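PDB 5FLG: 6-carboxyhexanoate--coa ligase from Bacillus subtilis, which is a ligase of the 6-carboxyhexanoate--CoA ligase family, modelled here with magnesium, phosphoaminophosphonic acid-adenylate ester and pimelic acid bound. Local coordinates for residues 157-162 with 254-259; 180-183 with 187-190. All coordinates share one frame; numbering follows the deposited sequence.

Contact 1 of 2, residues 157-162 with 254-259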
ATOM      1  N   PHE A 157       6.313  25.965  -4.434  1.00 27.80           N
ATOM      2  CA  PHE A 157       5.643  25.890  -5.728  1.00 26.89           C
ATOM      3  C   PHE A 157       4.661  27.020  -5.989  1.00 27.56           C
ATOM      4  O   PHE A 157       4.647  27.610  -7.077  1.00 27.46           O
ATOM      5  CB  PHE A 157       4.890  24.565  -5.881  1.00 25.62           C
ATOM      6  CG  PHE A 157       4.026  24.509  -7.108  1.00 26.48           C
ATOM      7  CD1 PHE A 157       4.597  24.375  -8.365  1.00 28.70           C
ATOM      8  CD2 PHE A 157       2.629  24.523  -7.009  1.00 30.81           C
ATOM      9  CE1 PHE A 157       3.813  24.459  -9.511  1.00 28.08           C
ATOM     10  CE2 PHE A 157       1.839  24.530  -8.144  1.00 29.90           C
ATOM     11  CZ  PHE A 157       2.435  24.463  -9.403  1.00 32.10           C
ATOM     12  N   GLU A 158       3.836  27.357  -5.003  1.00 32.00           N
ATOM     13  CA  GLU A 158       2.877  28.451  -5.208  1.00 33.48           C
ATOM     14  C   GLU A 158       3.587  29.769  -5.500  1.00 30.65           C
ATOM     15  O   GLU A 158       3.198  30.530  -6.407  1.00 29.73           O
ATOM     16  CB  GLU A 158       1.988  28.601  -3.974  1.00 38.88           C
ATOM     17  CG  GLU A 158       0.983  27.468  -3.783  1.00 45.92           C
ATOM     18  CD  GLU A 158      -0.342  27.679  -4.530  1.00 55.01           C
ATOM     19  OE1 GLU A 158      -0.784  28.844  -4.673  1.00 72.14           O
ATOM     20  OE2 GLU A 158      -0.971  26.679  -4.966  1.00 58.80           O
ATOM     21  N   LYS A 159       4.677  30.010  -4.798  1.00 32.81           N
ATOM     22  CA  LYS A 159       5.486  31.191  -5.074  1.00 38.24           C
ATOM     23  C   LYS A 159       6.056  31.162  -6.481  1.00 38.96           C
ATOM     24  O   LYS A 159       5.881  32.113  -7.253  1.00 34.42           O
ATOM     25  CB  LYS A 159       6.626  31.291  -4.073  1.00 41.60           C
ATOM     26  CG  LYS A 159       7.235  32.666  -4.041  1.00 50.12           C
ATOM     27  CD  LYS A 159       7.861  33.003  -2.696  1.00 59.26           C
ATOM     28  CE  LYS A 159       8.074  34.508  -2.601  1.00 66.34           C
ATOM     29  NZ  LYS A 159       8.674  34.934  -1.305  1.00 74.52           N
ATOM     30  N   TRP A 160       6.583  30.005  -6.882  1.00 34.92           N
ATOM     31  CA  TRP A 160       7.079  29.869  -8.247  1.00 32.63           C
ATOM     32  C   TRP A 160       5.996  30.123  -9.302  1.00 31.03           C
ATOM     33  O   TRP A 160       6.201  30.825 -10.292  1.00 30.14           O
ATOM     34  CB  TRP A 160       7.698  28.477  -8.452  1.00 34.71           C
ATOM     35  CG  TRP A 160       7.995  28.212  -9.860  1.00 31.44           C
ATOM     36  CD1 TRP A 160       9.193  28.395 -10.498  1.00 38.37           C
ATOM     37  CD2 TRP A 160       7.114  27.648 -10.813  1.00 30.10           C
ATOM     38  NE1 TRP A 160       9.074  28.060 -11.827  1.00 32.79           N
ATOM     39  CE2 TRP A 160       7.815  27.573 -12.039  1.00 33.67           C
ATOM     40  CE3 TRP A 160       5.782  27.228 -10.770  1.00 30.62           C
ATOM     41  CZ2 TRP A 160       7.246  27.068 -13.189  1.00 36.29           C
ATOM     42  CZ3 TRP A 160       5.202  26.759 -11.928  1.00 34.55           C
ATOM     43  CH2 TRP A 160       5.936  26.655 -13.118  1.00 38.02           C
ATOM     44  N   ALA A 161       4.803  29.602  -9.081  1.00 31.82           N
ATOM     45  CA  ALA A 161       3.781  29.746 -10.090  1.00 30.39           C
ATOM     46  C   ALA A 161       3.317  31.193 -10.225  1.00 30.74           C
ATOM     47  O   ALA A 161       3.077  31.690 -11.321  1.00 30.01           O
ATOM     48  CB  ALA A 161       2.614  28.851  -9.761  1.00 32.66           C
ATOM     49  N   LEU A 162       3.296  31.896  -9.115  1.00 33.81           N
ATOM     50  CA  LEU A 162       2.953  33.321  -9.129  1.00 41.08           C
ATOM     51  C   LEU A 162       3.966  34.078  -9.963  1.00 38.86           C
ATOM     52  O   LEU A 162       3.612  34.718 -10.945  1.00 41.57           O
ATOM     53  CB  LEU A 162       2.947  33.875  -7.702  1.00 41.54           C
ATOM     54  CG  LEU A 162       2.488  35.321  -7.512  1.00 44.47           C
ATOM     55  CD1 LEU A 162       1.252  35.638  -8.338  1.00 46.87           C
ATOM     56  CD2 LEU A 162       2.221  35.566  -6.038  1.00 48.51           C
ATOM     57  N   TRP A 254      12.570  26.345  -5.830  1.00 30.92           N
ATOM     58  CA  TRP A 254      12.863  27.474  -6.678  1.00 33.06           C
ATOM     59  C   TRP A 254      13.363  28.647  -5.841  1.00 36.89           C
ATOM     60  O   TRP A 254      12.819  28.923  -4.788  1.00 33.42           O
ATOM     61  CB  TRP A 254      11.636  27.859  -7.422  1.00 34.11           C
ATOM     62  CG  TRP A 254      11.735  29.175  -8.076  1.00 39.54           C
ATOM     63  CD1 TRP A 254      12.392  29.458  -9.222  1.00 42.40           C
ATOM     64  CD2 TRP A 254      11.111  30.387  -7.652  1.00 44.90           C
ATOM     65  NE1 TRP A 254      12.229  30.780  -9.539  1.00 47.74           N
ATOM     66  CE2 TRP A 254      11.426  31.368  -8.600  1.00 46.30           C
ATOM     67  CE3 TRP A 254      10.273  30.725  -6.585  1.00 48.45           C
ATOM     68  CZ2 TRP A 254      10.919  32.660  -8.535  1.00 42.93           C
ATOM     69  CZ3 TRP A 254       9.796  32.019  -6.505  1.00 48.48           C
ATOM     70  CH2 TRP A 254      10.145  32.976  -7.464  1.00 47.44           C
ATOM     71  N   GLU A 255      14.511  29.195  -6.212  1.00 37.00           N
ATOM     72  CA  GLU A 255      15.113  30.323  -5.487  1.00 43.21           C
ATOM     73  C   GLU A 255      14.657  31.628  -6.075  1.00 42.91           C
ATOM     74  O   GLU A 255      15.091  32.014  -7.166  1.00 41.20           O
ATOM     75  CB  GLU A 255      16.643  30.267  -5.589  1.00 53.28           C
ATOM     76  CG  GLU A 255      17.237  28.943  -5.146  1.00 54.26           C
ATOM     77  CD  GLU A 255      17.683  28.948  -3.703  1.00 65.57           C
ATOM     78  OE1 GLU A 255      18.469  29.849  -3.333  1.00 76.25           O
ATOM     79  OE2 GLU A 255      17.286  28.029  -2.953  1.00 76.53           O
ATOM     80  N   GLU A 256      13.774  32.299  -5.362  1.00 51.82           N
ATOM     81  CA  GLU A 256      13.264  33.572  -5.782  1.00 55.77           C
ATOM     82  C   GLU A 256      14.453  34.496  -5.871  1.00 52.53           C
ATOM     83  O   GLU A 256      14.538  35.328  -6.733  1.00 47.99           O
ATOM     84  CB  GLU A 256      12.244  34.075  -4.767  1.00 65.11           C
ATOM     85  CG  GLU A 256      12.096  35.579  -4.691  1.00 74.86           C
ATOM     86  CD  GLU A 256      10.738  36.026  -4.187  1.00 87.66           C
ATOM     87  OE1 GLU A 256       9.714  35.481  -4.649  1.00 94.30           O
ATOM     88  OE2 GLU A 256      10.703  36.931  -3.340  1.00 90.22           O
ATOM     89  N   ASP A 257      15.372  34.303  -4.953  1.00 53.36           N
ATOM     90  CA  ASP A 257      16.486  35.175  -4.789  1.00 73.50           C
ATOM     91  C   ASP A 257      17.290  35.250  -6.077  1.00 80.74           C
ATOM     92  O   ASP A 257      17.728  36.330  -6.403  1.00 90.75           O
ATOM     93  CB  ASP A 257      17.313  34.815  -3.540  1.00 68.94           C
ATOM     94  CG  ASP A 257      16.663  35.327  -2.255  1.00 78.16           C
ATOM     95  OD1 ASP A 257      15.855  36.271  -2.324  1.00 77.39           O
ATOM     96  OD2 ASP A 257      16.938  34.781  -1.176  1.00 81.90           O
ATOM     97  N   HIS A 258      17.408  34.160  -6.847  1.00 71.26           N
ATOM     98  CA  HIS A 258      18.186  34.194  -8.068  1.00 68.01           C
ATOM     99  C   HIS A 258      17.392  34.911  -9.162  1.00 71.99           C
ATOM    100  O   HIS A 258      17.406  34.548 -10.327  1.00 69.15           O
ATOM    101  CB  HIS A 258      18.425  32.779  -8.579  1.00 59.08           C
ATOM    102  CG  HIS A 258      19.251  31.929  -7.697  1.00 64.43           C
ATOM    103  ND1 HIS A 258      19.756  30.723  -8.113  1.00 69.61           N
ATOM    104  CD2 HIS A 258      19.657  32.092  -6.424  1.00 62.89           C
ATOM    105  CE1 HIS A 258      20.431  30.170  -7.126  1.00 66.58           C
ATOM    106  NE2 HIS A 258      20.385  30.983  -6.090  1.00 67.21           N
ATOM    107  N   ASP A 259      16.808  36.033  -8.797  1.00 76.05           N
ATOM    108  CA  ASP A 259      16.132  36.903  -9.763  1.00 80.10           C
ATOM    109  C   ASP A 259      16.656  38.326  -9.678  1.00 76.74           C
ATOM    110  O   ASP A 259      16.281  39.176 -10.488  1.00 81.31           O
ATOM    111  CB  ASP A 259      14.620  36.916  -9.516  1.00 84.59           C
ATOM    112  CG  ASP A 259      13.931  35.666 -10.030  1.00 88.57           C
ATOM    113  OD1 ASP A 259      14.603  34.809 -10.644  1.00 84.24           O
ATOM    114  OD2 ASP A 259      12.710  35.535  -9.812  1.00101.89           O
TER
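Lys159 NZ reaches Glu256 OE2 at 3.5 Å, a weak, long salt bridge, the exact placing of its two side-chain ends uncertain, that closes the outer end of a contact built mainly from two tryptophans. The C-terminal tail 254-259, which follows strand 250-252, lies here against helix 154-164, and Trp160 and Trp254 mark its inner side. Their indoles form a T-shaped (edge-to-face) pair, with five-membered rings 4.8 Å apart between centroids and planes at 81°. Trp160 supplies the edge: its CD1 sits over one face of Trp254, 3.6 Å from CG and displaced toward the rim. With CG of Trp160 anti to its backbone N (chi1 170°), the pyrrole edge is carried across to the tail. The helix backbone joins in over the six-membered ring, since CA of Trp160 lies 4.0 Å from its centroid in a CH-pi contact. On the opposite face of Trp254, the backbone N of Glu256 stands 3.9 Å above the ring plane, so the tail folds back over its own indole. At the ring edge, near its plane, the aliphatic part of Lys159 closes in, with CG 3.6 Å from CZ3. Asn156 OD1 accepts a hydrogen bond from the backbone N of Trp254, a further tie between the start of the tail and the helix. The Trp160 side chain, about 8 Å from the bound pimelic acid, also packs on Pro78 and Leu176. The cohesion of the contact is therefore largely that of C-H groups on an aromatic face; with both charged residues exposed and their bridge so long, the ionic pair would be expected to add little.

Contact 2 of 2, residues 180-183 with 187-190; sequences SKVS and AVVA
No direct hydrogen bond joins Ser183 to Val188, although their CA atoms are 6.0 Å apart; an ordered water bridges them instead. This is a short alpha-to-beta connection, three residues (185-187) linking helix 170-184 to strand 188-194, an inner strand of the mixed sheet, so a helix end and a strand start are packed together. Ser183 OG lies 2.9 Å from the water, which in turn donates to Val188 O, also at 2.9 Å. CB of Ser183 points away from the strand, but with OG anti to the backbone N (chi1 -173°) the hydroxyl still reaches the bridging water. Lys208 NZ binds Ser183 O and, more weakly, Val188 O, so the last turn of the helix and the first strand residue share a cation as well as a water. Beneath this polar seam Val188 turns its side chain to the helix, and CG1 of Val182 faces the fork of its two methyls. Val182 also packs on Val147, Leu245 of helix 238-247 and Phe230 of strand 227-232; its side chain is about 7 Å from the bound phosphoaminophosphonic acid-adenylate ester. Just beyond, Val189 and Ala190 together face Phe231 in a classic beta bulge, with the helix-like psi of Val189 (-37°) accommodating the extra residue. Val188 CG1 meets Val182 CG1 at 3.9 Å, while Val188 CG2 rests 3.6 Å from Val182 O, a methyl set against the carbonyl oxygen of the helix backbone.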
ATOM      1  N   SER A 180      11.976  17.893 -14.095  1.00 26.59           N
ATOM      2  CA  SER A 180      13.234  18.400 -13.579  1.00 30.90           C
ATOM      3  C   SER A 180      14.169  17.298 -13.063  1.00 31.09           C
ATOM      4  O   SER A 180      15.382  17.304 -13.320  1.00 29.66           O
ATOM      5  CB  SER A 180      12.964  19.436 -12.492  1.00 29.69           C
ATOM      6  OG  SER A 180      12.241  20.503 -13.042  1.00 26.26           O
ATOM      7  N   LYS A 181      13.626  16.363 -12.305  1.00 26.27           N
ATOM      8  CA  LYS A 181      14.440  15.240 -11.884  1.00 30.30           C
ATOM      9  C   LYS A 181      14.976  14.470 -13.084  1.00 32.57           C
ATOM     10  O   LYS A 181      16.172  14.177 -13.159  1.00 29.53           O
ATOM     11  CB  LYS A 181      13.666  14.274 -11.002  1.00 29.49           C
ATOM     12  CG  LYS A 181      14.379  12.943 -10.881  1.00 29.84           C
ATOM     13  CD  LYS A 181      13.929  12.122  -9.692  1.00 28.33           C
ATOM     14  CE  LYS A 181      14.453  10.714  -9.834  1.00 28.91           C
ATOM     15  NZ  LYS A 181      14.192   9.871  -8.648  1.00 30.71           N
ATOM     16  N   VAL A 182      14.096  14.189 -14.044  1.00 33.04           N
ATOM     17  CA  VAL A 182      14.464  13.374 -15.170  1.00 33.17           C
ATOM     18  C   VAL A 182      15.522  14.088 -16.015  1.00 34.39           C
ATOM     19  O   VAL A 182      16.495  13.480 -16.439  1.00 33.09           O
ATOM     20  CB  VAL A 182      13.235  13.005 -16.000  1.00 29.23           C
ATOM     21  CG1 VAL A 182      13.640  12.368 -17.316  1.00 29.35           C
ATOM     22  CG2 VAL A 182      12.356  12.040 -15.217  1.00 30.24           C
ATOM     23  N   SER A 183      15.321  15.374 -16.265  1.00 31.28           N
ATOM     24  CA  SER A 183      16.206  16.106 -17.161  1.00 33.96           C
ATOM     25  C   SER A 183      17.633  16.241 -16.621  1.00 34.90           C
ATOM     26  O   SER A 183      18.581  16.426 -17.385  1.00 36.36           O
ATOM     27  CB  SER A 183      15.643  17.472 -17.409  1.00 30.87           C
ATOM     28  OG  SER A 183      16.389  18.157 -18.386  1.00 29.88           O
ATOM     29  N   ALA A 187      22.121  10.974 -18.770  1.00 33.34           N
ATOM     30  CA  ALA A 187      21.833  10.204 -19.998  1.00 35.52           C
ATOM     31  C   ALA A 187      20.551  10.629 -20.742  1.00 39.16           C
ATOM     32  O   ALA A 187      20.336  10.246 -21.908  1.00 33.57           O
ATOM     33  CB  ALA A 187      21.810   8.719 -19.681  1.00 39.75           C
ATOM     34  N   VAL A 188      19.710  11.448 -20.105  1.00 30.96           N
ATOM     35  CA  VAL A 188      18.468  11.856 -20.737  1.00 25.87           C
ATOM     36  C   VAL A 188      18.600  13.108 -21.573  1.00 25.18           C
ATOM     37  O   VAL A 188      18.847  14.215 -21.054  1.00 30.74           O
ATOM     38  CB  VAL A 188      17.321  12.087 -19.690  1.00 29.13           C
ATOM     39  CG1 VAL A 188      16.037  12.471 -20.408  1.00 25.46           C
ATOM     40  CG2 VAL A 188      17.091  10.860 -18.851  1.00 29.64           C
ATOM     41  N   VAL A 189      18.299  12.988 -22.858  1.00 22.91           N
ATOM     42  CA  VAL A 189      18.427  14.098 -23.787  1.00 26.53           C
ATOM     43  C   VAL A 189      17.104  14.879 -23.837  1.00 24.04           C
ATOM     44  O   VAL A 189      17.084  16.070 -24.039  1.00 26.85           O
ATOM     45  CB  VAL A 189      18.757  13.563 -25.190  1.00 31.29           C
ATOM     46  CG1 VAL A 189      18.685  14.669 -26.241  1.00 33.60           C
ATOM     47  CG2 VAL A 189      20.142  12.914 -25.195  1.00 36.53           C
ATOM     48  N   ALA A 190      15.996  14.177 -23.752  1.00 26.28           N
ATOM     49  CA  ALA A 190      14.703  14.840 -23.864  1.00 23.54           C
ATOM     50  C   ALA A 190      13.557  13.957 -23.421  1.00 27.23           C
ATOM     51  O   ALA A 190      13.674  12.717 -23.370  1.00 24.69           O
ATOM     52  CB  ALA A 190      14.495  15.304 -25.288  1.00 23.00           C
TER
HETATM   53  O   HOH W   1      16.991  16.302 -20.469  1.00 26.58           O

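In the fold
Contact 2 belongs to the interior, with every touching residue buried and its centre about 11 Å from that of the chain. Contact 1 lies farther out, about 21 Å from the chain centre, where two buried tryptophans give way to exposed charges. Their centres are 21 Å apart and they do not touch, yet they share surroundings: helices 154-164 and 170-184 are consecutive, Leu176 of the second helix touches Trp160, and strand 250-252, which leads into the tail of contact 1, packs on Ser180 and Lys181. Aromatic faces dominate the tail contact, whereas the helix-to-strand connection relies on small aliphatic groups and a water-bridged backbone carbonyl.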